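Sensor protein (Bacteroides thetaiotaomicron, PDB 2X7X) forms the periplasmic sensor domain of a hybrid two-component system, where it binds beta-D-fructose, a signal probably passed on to the histidine kinase part of the full-length protein. Local coordinates at residues A[217-223]-A[239-245]; A[115-121]-A[150-154]; A[130-134]-A[146-150]; A[14-20]-A[93-97]. All coordinates share one frame; numbering follows the deposited sequence.

All four contacts are buried, but their chemistry follows their place in the fold. Interactions 1, 2 and 3 lie in one lobe and interaction 4 in the other, with fructose between. Interaction 1 is mainly a backbone ladder between neighbouring strands; interaction 2 is apolar helix packing, its centre about 13 Å from that of interaction 1, with Phe243 and Ala241 of 239-245 touching helix 110-124. Interactions 2 and 3 share Phe150 and helix 141-155, which the first joins to another helix and the second to strand 128-135. Interaction 4 is the most ionic, built round a salt-bridge network of two arginines and Asp94. Fructose is touched by 1, 3 and 4, and Tyr245 of interaction 1 reaches Asp94 and Trp19 of interaction 4.

Interaction 1 of 4, residues A[217-223]-A[239-245]; sequences IFVGIDA and LDATFIY. With FRU (beta-D-fructofuranose), chain E.
Phe218, Gly220 and Asp222 trade backbone hydrogen bonds with 239-245 in the pattern of parallel strands. Phe218 O accepts from Asp240 N and, weakly, from Ala241 N; Gly220 N donates to Ala241 O at 3.0 Å and Gly220 O accepts from Phe243 N. Asp222 N donates to Phe243 O, and Asp222 O accepts from Tyr245 N at 3.0 Å. A water also donates to both Asp222 O and Tyr245 O. One side chain joins the ladder: Asp240 OD2 accepts from Phe218 N at 2.8 Å, met 35° out of the carboxylate plane.

The strands belong to the beta-alpha-beta unit 217-220, 230-235, 241-244 of a periplasmic binding protein lobe, and their C-terminal ends open on the sugar cleft.

Apolar packing lies on the face bearing Val219, Ile221, Ala241 and Phe243. Val219 CG1 touches Phe243 CE2 at the ring edge (4.1 Å), and Ile221 CG2 rests 4.0 Å from Tyr245 CB. On the Thr242 side, Ala223 CB of the loop meets Thr242 CG2.

Ligand contacts come last along both strands. Asp222, past the corner at Ile221, spreads its carboxylate over two hydroxyls: fructose O4 donates to OD1 (2.5 Å) and O3 to OD2. Tyr245 CD2 lies 3.4 Å from fructose O4.

Interaction 2 of 4, residues A[115-121]-A[150-154]; sequences RSVGNYI and FMAAI. With K (potassium ion), chain G.
Phe150 reaches from helix 141-155 into the flank of helix 110-124, a helix-helix contact on one side of the mixed sheet in this lobe of the periplasmic binding protein fold. The short segments run in roughly the same direction, crossing at -37°, and their axes come within 7.1 Å, close for two helices and made possible by the small residues Gly118 and Ala153 at the interface.

From CB the Phe150 side chain sets off with CG anti to the backbone N (chi1 162°), which turns the ring along the neighbouring helix. Beyond CB and CG, CD1 does the main touching: Gly118 CA sits at the ring edge, near its plane, 3.6 Å from Phe150 CD1, while Val117 CG1 approaches the same atom obliquely. One atom further, Phe150 CE1 is still beside Gly118 CA and has Ile121 CD1 as a looser neighbour at 4.5 Å. The far part of the ring turns toward strand 128-135, and Tyr193 of strand 191-194 meets the ring at an inclined angle.

One turn on, Ala153 CB lies between Arg115 O (3.4 Å) and Asn119 OD1. Ile154 CG2 covers Gly118 CA at 3.8 Å, so the glycine is bordered by three side chains of the partner helix. No direct hydrogen bond crosses the interface, but a water donates to both Asn119 OD1 and Ala153 O. Near the helix end, Ile154 O coordinates a potassium ion at 2.7 Å, together with two waters and the carbonyl oxygens of Phe157 and Ile160.

Interaction 3 of 4, residues A[130-134]-A[146-150]; sequences NIVEL and RHQGF. With FRU (beta-D-fructofuranose), chain E.
Glu133 and His147 make the polar link between strand 128-135 and helix 141-155. His147 ND1 donates to Glu133 OE1 at 2.5 Å, shorter than usual, so the exact length is doubtful. The N-H...O angle is 149°, and the oxygen lies at the ring edge. Carboxylate and imidazole planes are nearly coplanar although the two side chains cross at about a right angle. Glu133 is extended, with CG anti to the backbone N (chi1 -172°), and this carries the carboxylate up from the sheet to the helix. Beside this pair, Ile131 and Phe150 come from opposite directions, Ile131 CD1 lying 3.7 Å from Phe150 CZ, in the plane of the ring at its edge.

A second shell fixes these groups. Glu133 OE2 accepts from His195 NE2, so both carboxylate oxygens are held. Lys165 of strand 159-167 packs on Glu133 and His147. Tyr193 OH bonds Arg146 O, one residue before His147.

From that same turn Arg146 leads away to the sugar. Arg146 NH1 and NH2 both donate to fructose O4, at 3.0 and 3.1 Å, with O4 in the guanidinium plane. Asn110 OD1 holds Arg146 NE, and Tyr245 contributes a cation-pi contact. Segments 130-134 and 146-150 run nearly antiparallel; they lie on the first two elements of the beta-alpha-beta unit 128-135, 141-155, 159-167, whose helix sends an arginine from its second turn into the fructose site.

Interaction 4 of 4, residues A[14-20]-A[93-97]; sequences CSDDSWR and VDRKI. With FRU (beta-D-fructofuranose), chain E.
Arg20 and Asp94 meet with side chains at about a right angle and guanidinium and carboxylate planes turned 45° apart. Arg20 comes end-on, its NH1 (2.9 Å) and NH2 (3.0 Å) both gripping Asp94 OD2 from the same face of the carboxylate, NH1 on the syn and NH2 on the anti side. Tyr245 OH bonds the other oxygen, OD1, and Ser69 OG adds a further bond to OD2.

The Arg20 guanidinium is sandwiched: Trp19 CZ3 lies over one face and Cys14 SG over the opposite one, each toward the rim. The same sulfur sits over the centre of the Arg95 guanidinium, 3.4 Å from Arg95 CZ, so a single thiol lies between two arginine planes.

Segment 14-20 follows strand 8-13 of the parallel sheet, and 93-97 runs out of the end of strand 90-93; their loops form one wall of the cleft between the lobes of a periplasmic binding protein. Asp17, at the N-cap of helix 18-31, uses OD2 to accept Arg20 N, while its OD1 takes a bond from fructose O1 at 2.7 Å.

Arg20 bends at chi2 (-71°), bringing NE to fructose O1 at 2.8 Å. Arg95, extended, donates from NE to fructose O6 (2.9 Å) and from NH2 to the ring oxygen, fructose O5, and Asp94 OD1 accepts from fructose O6 at 2.6 Å. Over one face of the Trp19 ring lies fructose C3, offset toward the rim, and Trp19 CE3 touches fructose C1 at 3.6 Å.

Interaction 1 of 4, residues A[217-223]-A[239-245]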
# COMPACT_ATOMS: atom_id res chain seq x y z
N ILE A 217 5.07 -20.55 -14.83
CA ILE A 217 4.72 -19.36 -14.07
C ILE A 217 3.79 -18.48 -14.90
O ILE A 217 3.78 -18.58 -16.14
CB ILE A 217 5.97 -18.54 -13.69
CG1 ILE A 217 6.72 -18.08 -14.95
CG2 ILE A 217 6.86 -19.32 -12.67
CD1 ILE A 217 7.58 -16.88 -14.72
N PHE A 218 3.02 -17.64 -14.22
CA PHE A 218 2.07 -16.74 -14.88
C PHE A 218 2.36 -15.28 -14.54
O PHE A 218 2.44 -14.91 -13.36
CB PHE A 218 0.61 -17.09 -14.53
CG PHE A 218 0.19 -18.44 -15.03
CD1 PHE A 218 -0.52 -18.56 -16.24
CD2 PHE A 218 0.52 -19.61 -14.33
CE1 PHE A 218 -0.90 -19.83 -16.73
CE2 PHE A 218 0.15 -20.87 -14.81
CZ PHE A 218 -0.55 -20.98 -16.00
N VAL A 219 2.53 -14.47 -15.58
CA VAL A 219 2.78 -13.03 -15.39
C VAL A 219 1.75 -12.19 -16.13
O VAL A 219 1.45 -12.44 -17.29
CB VAL A 219 4.22 -12.62 -15.78
CG1 VAL A 219 4.47 -11.19 -15.39
CG2 VAL A 219 5.24 -13.53 -15.09
N GLY A 220 1.20 -11.20 -15.43
CA GLY A 220 0.18 -10.32 -16.02
C GLY A 220 0.53 -8.86 -15.80
O GLY A 220 1.59 -8.54 -15.27
N ILE A 221 -0.36 -7.97 -16.23
CA ILE A 221 -0.16 -6.53 -16.06
C ILE A 221 -1.46 -5.93 -15.56
O ILE A 221 -2.53 -6.37 -15.96
CB ILE A 221 0.28 -5.85 -17.37
CG1 ILE A 221 1.58 -6.46 -17.89
CG2 ILE A 221 0.49 -4.36 -17.16
CD1 ILE A 221 1.92 -6.12 -19.33
N ASP A 222 -1.35 -4.94 -14.67
CA ASP A 222 -2.45 -4.07 -14.21
C ASP A 222 -2.35 -3.89 -12.71
O ASP A 222 -2.29 -2.76 -12.21
CB ASP A 222 -3.84 -4.57 -14.61
CG ASP A 222 -4.25 -4.16 -16.02
OD1 ASP A 222 -3.66 -3.24 -16.62
OD2 ASP A 222 -5.19 -4.79 -16.55
N ALA A 223 -2.34 -5.02 -12.00
CA ALA A 223 -2.19 -5.05 -10.53
C ALA A 223 -3.22 -4.22 -9.75
O ALA A 223 -2.85 -3.48 -8.84
CB ALA A 223 -0.76 -4.65 -10.12
N LEU A 239 -1.33 -15.95 -9.94
CA LEU A 239 -0.35 -15.19 -10.69
C LEU A 239 0.95 -15.17 -9.91
O LEU A 239 0.96 -14.93 -8.69
CB LEU A 239 -0.84 -13.75 -10.85
CG LEU A 239 -1.68 -13.35 -12.04
CD1 LEU A 239 -2.10 -11.90 -11.85
CD2 LEU A 239 -0.87 -13.49 -13.31
N ASP A 240 2.06 -15.39 -10.60
CA ASP A 240 3.34 -15.30 -9.92
C ASP A 240 3.78 -13.87 -9.79
O ASP A 240 4.42 -13.51 -8.82
CB ASP A 240 4.38 -16.12 -10.63
CG ASP A 240 4.04 -17.58 -10.63
OD1 ASP A 240 4.60 -18.32 -9.79
OD2 ASP A 240 3.20 -17.99 -11.46
N ALA A 241 3.41 -13.05 -10.77
CA ALA A 241 3.76 -11.63 -10.77
C ALA A 241 2.80 -10.85 -11.64
O ALA A 241 2.21 -11.38 -12.58
CB ALA A 241 5.22 -11.42 -11.24
N THR A 242 2.65 -9.57 -11.32
CA THR A 242 1.94 -8.65 -12.19
C THR A 242 2.52 -7.24 -12.00
O THR A 242 3.13 -6.95 -10.98
CB THR A 242 0.41 -8.70 -11.99
OG1 THR A 242 -0.22 -7.85 -12.96
CG2 THR A 242 0.01 -8.27 -10.56
N PHE A 243 2.35 -6.39 -13.00
CA PHE A 243 2.95 -5.06 -12.97
C PHE A 243 1.89 -4.00 -12.85
O PHE A 243 0.84 -4.09 -13.49
CB PHE A 243 3.83 -4.83 -14.20
CG PHE A 243 5.11 -5.57 -14.14
CD1 PHE A 243 6.26 -4.95 -13.68
CD2 PHE A 243 5.15 -6.93 -14.48
CE1 PHE A 243 7.46 -5.66 -13.59
CE2 PHE A 243 6.32 -7.65 -14.40
CZ PHE A 243 7.49 -7.02 -13.96
N ILE A 244 2.15 -3.01 -12.00
CA ILE A 244 1.22 -1.92 -11.78
C ILE A 244 1.03 -1.14 -13.07
O ILE A 244 1.99 -0.59 -13.61
CB ILE A 244 1.70 -0.97 -10.66
CG1 ILE A 244 1.57 -1.67 -9.30
CG2 ILE A 244 0.93 0.36 -10.70
CD1 ILE A 244 1.90 -0.78 -8.11
N TYR A 245 -0.18 -1.14 -13.59
CA TYR A 245 -0.53 -0.24 -14.68
C TYR A 245 -1.48 0.81 -14.12
O TYR A 245 -2.69 0.55 -13.97
CB TYR A 245 -1.13 -0.98 -15.87
CG TYR A 245 -1.21 -0.11 -17.12
CD1 TYR A 245 -0.05 0.47 -17.65
CD2 TYR A 245 -2.42 0.13 -17.76
CE1 TYR A 245 -0.09 1.27 -18.80
CE2 TYR A 245 -2.48 0.92 -18.90
CZ TYR A 245 -1.31 1.49 -19.42
OH TYR A 245 -1.34 2.28 -20.55
C1 FRU E . -8.29 -1.73 -19.39
C2 FRU E . -7.18 -2.50 -20.08
C3 FRU E . -6.11 -2.97 -19.10
C4 FRU E . -4.84 -2.77 -19.90
C5 FRU E . -5.15 -1.47 -20.62
C6 FRU E . -4.35 -1.22 -21.90
O1 FRU E . -9.42 -1.63 -20.26
O2 FRU E . -7.77 -3.58 -20.81
O3 FRU E . -6.31 -4.32 -18.65
O4 FRU E . -3.67 -2.70 -19.08
O5 FRU E . -6.52 -1.62 -20.98
O6 FRU E . -4.65 0.10 -22.41
O HOH W 1 -3.58 -0.51 -10.99

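Interaction 2 of 4, residues A[115-121]-A[150-154]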
# COMPACT_ATOMS: atom_id res chain seq x y z
N ARG A 115 9.59 -4.79 -21.09
CA ARG A 115 10.98 -5.02 -20.76
C ARG A 115 11.09 -5.64 -19.38
O ARG A 115 11.71 -6.69 -19.23
CB ARG A 115 11.72 -3.71 -20.82
CG ARG A 115 13.21 -3.84 -20.99
CD ARG A 115 13.88 -2.64 -20.32
NE ARG A 115 15.24 -2.47 -20.79
CZ ARG A 115 15.55 -2.14 -22.04
NH1 ARG A 115 16.82 -2.00 -22.40
NH2 ARG A 115 14.57 -1.95 -22.93
N SER A 116 10.47 -5.00 -18.39
CA SER A 116 10.39 -5.53 -17.03
C SER A 116 9.81 -6.95 -16.96
O SER A 116 10.28 -7.77 -16.16
CB SER A 116 9.53 -4.63 -16.17
OG SER A 116 10.14 -3.40 -15.97
N VAL A 117 8.78 -7.23 -17.75
CA VAL A 117 8.17 -8.54 -17.76
C VAL A 117 9.17 -9.56 -18.28
O VAL A 117 9.34 -10.61 -17.69
CB VAL A 117 6.90 -8.57 -18.60
CG1 VAL A 117 6.55 -9.99 -19.00
CG2 VAL A 117 5.78 -7.96 -17.86
N GLY A 118 9.82 -9.25 -19.39
CA GLY A 118 10.84 -10.14 -19.94
C GLY A 118 11.98 -10.39 -18.96
O GLY A 118 12.43 -11.53 -18.82
N ASN A 119 12.44 -9.33 -18.27
CA ASN A 119 13.53 -9.50 -17.32
C ASN A 119 13.11 -10.37 -16.13
O ASN A 119 13.87 -11.22 -15.69
CB ASN A 119 14.14 -8.17 -16.84
CG ASN A 119 15.05 -7.50 -17.89
OD1 ASN A 119 15.61 -8.15 -18.78
ND2 ASN A 119 15.17 -6.18 -17.80
N TYR A 120 11.90 -10.15 -15.63
CA TYR A 120 11.41 -10.91 -14.50
C TYR A 120 11.29 -12.41 -14.83
O TYR A 120 11.68 -13.25 -14.02
CB TYR A 120 10.09 -10.33 -13.99
CG TYR A 120 9.49 -11.16 -12.89
CD1 TYR A 120 9.71 -10.84 -11.55
CD2 TYR A 120 8.73 -12.29 -13.19
CE1 TYR A 120 9.17 -11.63 -10.54
CE2 TYR A 120 8.20 -13.08 -12.20
CZ TYR A 120 8.42 -12.75 -10.87
OH TYR A 120 7.88 -13.55 -9.89
N ILE A 121 10.75 -12.74 -16.00
CA ILE A 121 10.66 -14.11 -16.42
C ILE A 121 12.04 -14.76 -16.64
O ILE A 121 12.27 -15.91 -16.22
CB ILE A 121 9.79 -14.25 -17.69
CG1 ILE A 121 8.35 -13.78 -17.42
CG2 ILE A 121 9.80 -15.69 -18.20
CD1 ILE A 121 7.46 -13.65 -18.66
N PHE A 150 9.22 -6.56 -24.35
CA PHE A 150 9.45 -7.92 -23.91
C PHE A 150 10.43 -8.65 -24.83
O PHE A 150 11.26 -9.42 -24.36
CB PHE A 150 8.12 -8.66 -23.86
CG PHE A 150 8.24 -10.14 -23.84
CD1 PHE A 150 8.65 -10.80 -22.69
CD2 PHE A 150 7.92 -10.88 -24.96
CE1 PHE A 150 8.74 -12.17 -22.67
CE2 PHE A 150 8.02 -12.26 -24.96
CZ PHE A 150 8.43 -12.90 -23.81
N MET A 151 10.31 -8.41 -26.14
CA MET A 151 11.25 -8.98 -27.11
C MET A 151 12.65 -8.39 -26.93
O MET A 151 13.65 -9.09 -27.06
CB MET A 151 10.78 -8.80 -28.55
CG MET A 151 9.55 -9.64 -28.93
SD MET A 151 9.60 -11.40 -28.48
CE MET A 151 10.31 -12.15 -29.95
N ALA A 152 12.71 -7.10 -26.59
CA ALA A 152 14.00 -6.45 -26.41
C ALA A 152 14.77 -7.09 -25.25
O ALA A 152 15.96 -7.39 -25.37
CB ALA A 152 13.83 -4.94 -26.19
N ALA A 153 14.06 -7.31 -24.14
CA ALA A 153 14.62 -7.90 -22.94
C ALA A 153 15.11 -9.31 -23.18
O ALA A 153 16.24 -9.63 -22.84
CB ALA A 153 13.60 -7.88 -21.80
N ILE A 154 14.28 -10.15 -23.77
CA ILE A 154 14.63 -11.57 -23.86
C ILE A 154 15.59 -11.89 -25.00
O ILE A 154 16.04 -13.04 -25.14
CB ILE A 154 13.40 -12.50 -23.89
CG1 ILE A 154 12.66 -12.39 -25.22
CG2 ILE A 154 12.49 -12.24 -22.69
CD1 ILE A 154 11.94 -13.66 -25.63
K K G . 15.98 -15.13 -26.86
O HOH W 2 17.61 -8.24 -20.85
O HOH W 3 14.08 -14.18 -28.48
O HOH W 4 18.67 -14.11 -27.61

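Interaction 3 of 4, residues A[130-134]-A[146-150]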
# COMPACT_ATOMS: atom_id res chain seq x y z
N ASN A 130 10.82 -21.93 -22.22
CA ASN A 130 9.88 -21.59 -23.28
C ASN A 130 8.73 -20.73 -22.76
O ASN A 130 8.10 -21.06 -21.76
CB ASN A 130 9.31 -22.86 -23.89
CG ASN A 130 10.36 -23.73 -24.53
OD1 ASN A 130 11.34 -23.25 -25.10
ND2 ASN A 130 10.15 -25.04 -24.45
N ILE A 131 8.47 -19.63 -23.46
CA ILE A 131 7.43 -18.68 -23.08
C ILE A 131 6.34 -18.65 -24.16
O ILE A 131 6.65 -18.70 -25.36
CB ILE A 131 7.98 -17.22 -22.95
CG1 ILE A 131 9.26 -17.18 -22.12
CG2 ILE A 131 6.92 -16.28 -22.37
CD1 ILE A 131 9.88 -15.78 -22.03
N VAL A 132 5.08 -18.57 -23.73
CA VAL A 132 4.01 -18.21 -24.65
C VAL A 132 3.47 -16.83 -24.27
O VAL A 132 3.43 -16.48 -23.08
CB VAL A 132 2.89 -19.30 -24.73
CG1 VAL A 132 3.46 -20.59 -25.30
CG2 VAL A 132 2.26 -19.59 -23.36
N GLU A 133 3.07 -16.03 -25.28
CA GLU A 133 2.56 -14.66 -25.09
C GLU A 133 1.12 -14.55 -25.54
O GLU A 133 0.77 -14.99 -26.62
CB GLU A 133 3.40 -13.65 -25.88
CG GLU A 133 3.08 -12.18 -25.59
CD GLU A 133 3.95 -11.18 -26.36
OE1 GLU A 133 4.49 -11.53 -27.42
OE2 GLU A 133 4.07 -10.02 -25.92
N LEU A 134 0.30 -13.93 -24.70
CA LEU A 134 -1.09 -13.65 -25.02
C LEU A 134 -1.29 -12.13 -24.96
O LEU A 134 -1.28 -11.52 -23.89
CB LEU A 134 -2.02 -14.41 -24.07
CG LEU A 134 -1.96 -15.95 -24.15
CD1 LEU A 134 -2.43 -16.64 -22.88
CD2 LEU A 134 -2.74 -16.50 -25.33
N ARG A 146 3.99 -3.52 -25.15
CA ARG A 146 4.16 -4.69 -24.27
C ARG A 146 4.88 -5.84 -24.97
O ARG A 146 5.61 -6.60 -24.33
CB ARG A 146 2.83 -5.13 -23.66
CG ARG A 146 2.44 -4.25 -22.48
CD ARG A 146 0.97 -4.34 -22.13
NE ARG A 146 0.56 -3.19 -21.34
CZ ARG A 146 -0.59 -3.08 -20.66
NH1 ARG A 146 -1.47 -4.08 -20.66
NH2 ARG A 146 -0.86 -1.95 -20.00
N HIS A 147 4.71 -5.97 -26.28
CA HIS A 147 5.40 -7.03 -27.01
C HIS A 147 6.83 -6.64 -27.35
O HIS A 147 7.75 -7.44 -27.15
CB HIS A 147 4.62 -7.45 -28.25
CG HIS A 147 5.36 -8.40 -29.14
ND1 HIS A 147 5.47 -9.75 -28.87
CD2 HIS A 147 6.03 -8.20 -30.30
CE1 HIS A 147 6.17 -10.33 -29.82
NE2 HIS A 147 6.52 -9.41 -30.70
N GLN A 148 7.02 -5.41 -27.82
CA GLN A 148 8.34 -4.95 -28.28
C GLN A 148 9.36 -4.96 -27.14
O GLN A 148 10.49 -5.43 -27.30
CB GLN A 148 8.24 -3.54 -28.86
CG GLN A 148 7.63 -3.43 -30.23
CD GLN A 148 7.07 -2.02 -30.54
OE1 GLN A 148 6.21 -1.87 -31.41
NE2 GLN A 148 7.56 -1.00 -29.83
N GLY A 149 8.93 -4.44 -25.98
CA GLY A 149 9.79 -4.29 -24.81
C GLY A 149 10.17 -5.64 -24.29
O GLY A 149 11.30 -5.87 -23.87
N PHE A 150 9.22 -6.56 -24.35
CA PHE A 150 9.45 -7.92 -23.91
C PHE A 150 10.43 -8.65 -24.83
O PHE A 150 11.26 -9.42 -24.36
CB PHE A 150 8.12 -8.66 -23.86
CG PHE A 150 8.24 -10.14 -23.84
CD1 PHE A 150 8.65 -10.80 -22.69
CD2 PHE A 150 7.92 -10.88 -24.96
CE1 PHE A 150 8.74 -12.17 -22.67
CE2 PHE A 150 8.02 -12.26 -24.96
CZ PHE A 150 8.43 -12.90 -23.81
C1 FRU E . -8.29 -1.73 -19.39
C2 FRU E . -7.18 -2.50 -20.08
C3 FRU E . -6.11 -2.97 -19.10
C4 FRU E . -4.84 -2.77 -19.90
C5 FRU E . -5.15 -1.47 -20.62
C6 FRU E . -4.35 -1.22 -21.90
O1 FRU E . -9.42 -1.63 -20.26
O2 FRU E . -7.77 -3.58 -20.81
O3 FRU E . -6.31 -4.32 -18.65
O4 FRU E . -3.67 -2.70 -19.08
O5 FRU E . -6.52 -1.62 -20.98
O6 FRU E . -4.65 0.10 -22.41

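Interaction 4 of 4, residues A[14-20]-A[93-97]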
# COMPACT_ATOMS: atom_id res chain seq x y z
N CYS A 14 -12.14 3.54 -24.44
CA CYS A 14 -12.12 2.45 -25.41
C CYS A 14 -12.90 1.21 -24.97
O CYS A 14 -13.37 0.42 -25.80
CB CYS A 14 -10.68 2.07 -25.77
SG CYS A 14 -9.61 1.63 -24.35
N SER A 15 -13.05 1.04 -23.67
CA SER A 15 -13.77 -0.12 -23.16
C SER A 15 -14.27 0.10 -21.75
O SER A 15 -14.09 1.19 -21.19
CB SER A 15 -12.89 -1.38 -23.24
OG SER A 15 -11.57 -1.14 -22.82
N ASP A 16 -14.89 -0.94 -21.19
CA ASP A 16 -15.47 -0.88 -19.84
C ASP A 16 -15.20 -2.14 -19.03
O ASP A 16 -15.59 -3.23 -19.43
CB ASP A 16 -16.97 -0.64 -19.92
CG ASP A 16 -17.62 -0.68 -18.57
OD1 ASP A 16 -17.31 0.22 -17.74
OD2 ASP A 16 -18.41 -1.63 -18.33
N ASP A 17 -14.55 -1.97 -17.88
CA ASP A 17 -14.10 -3.07 -17.00
C ASP A 17 -13.64 -2.47 -15.66
O ASP A 17 -13.71 -1.25 -15.48
CB ASP A 17 -12.95 -3.84 -17.65
CG ASP A 17 -11.88 -2.91 -18.25
OD1 ASP A 17 -11.61 -3.06 -19.47
OD2 ASP A 17 -11.34 -2.03 -17.54
N SER A 18 -13.14 -3.30 -14.75
CA SER A 18 -12.75 -2.82 -13.42
C SER A 18 -11.57 -1.84 -13.41
O SER A 18 -11.43 -1.04 -12.48
CB SER A 18 -12.49 -3.99 -12.46
OG SER A 18 -11.39 -4.76 -12.90
N TRP A 19 -10.74 -1.90 -14.46
CA TRP A 19 -9.64 -0.95 -14.62
C TRP A 19 -10.16 0.43 -15.03
O TRP A 19 -9.87 1.42 -14.37
CB TRP A 19 -8.61 -1.49 -15.62
CG TRP A 19 -7.34 -0.71 -15.63
CD1 TRP A 19 -6.22 -0.96 -14.90
CD2 TRP A 19 -7.06 0.46 -16.41
NE1 TRP A 19 -5.25 -0.01 -15.18
CE2 TRP A 19 -5.75 0.87 -16.10
CE3 TRP A 19 -7.80 1.21 -17.34
CZ2 TRP A 19 -5.15 1.99 -16.68
CZ3 TRP A 19 -7.21 2.32 -17.92
CH2 TRP A 19 -5.90 2.70 -17.58
N ARG A 20 -10.93 0.49 -16.11
CA ARG A 20 -11.64 1.72 -16.49
C ARG A 20 -12.52 2.25 -15.34
O ARG A 20 -12.47 3.45 -15.01
CB ARG A 20 -12.46 1.55 -17.77
CG ARG A 20 -11.72 0.95 -18.96
CD ARG A 20 -10.68 1.90 -19.58
NE ARG A 20 -9.70 1.18 -20.40
CZ ARG A 20 -8.64 1.74 -20.99
NH1 ARG A 20 -7.80 0.99 -21.69
NH2 ARG A 20 -8.41 3.05 -20.89
N VAL A 93 -4.92 9.53 -22.94
CA VAL A 93 -4.58 8.71 -21.79
C VAL A 93 -4.28 7.27 -22.19
O VAL A 93 -5.01 6.69 -23.01
CB VAL A 93 -5.72 8.69 -20.73
CG1 VAL A 93 -5.24 7.97 -19.49
CG2 VAL A 93 -6.10 10.08 -20.34
N ASP A 94 -3.22 6.71 -21.61
CA ASP A 94 -2.96 5.26 -21.65
C ASP A 94 -2.65 4.74 -23.06
O ASP A 94 -1.53 4.33 -23.33
CB ASP A 94 -4.10 4.50 -20.91
CG ASP A 94 -4.41 3.14 -21.51
OD1 ASP A 94 -3.50 2.29 -21.62
OD2 ASP A 94 -5.59 2.89 -21.84
N ARG A 95 -3.62 4.76 -23.97
CA ARG A 95 -3.36 4.39 -25.35
C ARG A 95 -3.07 5.62 -26.19
O ARG A 95 -3.50 6.71 -25.84
CB ARG A 95 -4.53 3.62 -25.93
CG ARG A 95 -4.93 2.49 -25.06
CD ARG A 95 -5.74 1.46 -25.79
NE ARG A 95 -6.16 0.43 -24.85
CZ ARG A 95 -7.04 -0.52 -25.11
NH1 ARG A 95 -7.65 -0.60 -26.30
NH2 ARG A 95 -7.33 -1.38 -24.16
N LYS A 96 -2.31 5.44 -27.26
CA LYS A 96 -1.83 6.56 -28.09
C LYS A 96 -2.42 6.51 -29.51
O LYS A 96 -3.05 5.52 -29.91
CB LYS A 96 -0.30 6.50 -28.26
CG LYS A 96 0.58 6.73 -27.04
CD LYS A 96 1.96 6.17 -27.38
CE LYS A 96 2.98 6.34 -26.29
NZ LYS A 96 4.21 5.52 -26.56
N ILE A 97 -2.18 7.57 -30.27
CA ILE A 97 -2.46 7.60 -31.71
C ILE A 97 -1.15 7.71 -32.47
O ILE A 97 -0.07 7.58 -31.88
CB ILE A 97 -3.43 8.75 -32.10
CG1 ILE A 97 -2.88 10.11 -31.66
CG2 ILE A 97 -4.81 8.50 -31.51
CD1 ILE A 97 -3.61 11.29 -32.26
C1 FRU E . -8.29 -1.73 -19.39
C2 FRU E . -7.18 -2.50 -20.08
C3 FRU E . -6.11 -2.97 -19.10
C4 FRU E . -4.84 -2.77 -19.90
C5 FRU E . -5.15 -1.47 -20.62
C6 FRU E . -4.35 -1.22 -21.90
O1 FRU E . -9.42 -1.63 -20.26
O2 FRU E . -7.77 -3.58 -20.81
O3 FRU E . -6.31 -4.32 -18.65
O4 FRU E . -3.67 -2.70 -19.08
O5 FRU E . -6.52 -1.62 -20.98
O6 FRU E . -4.65 0.10 -22.41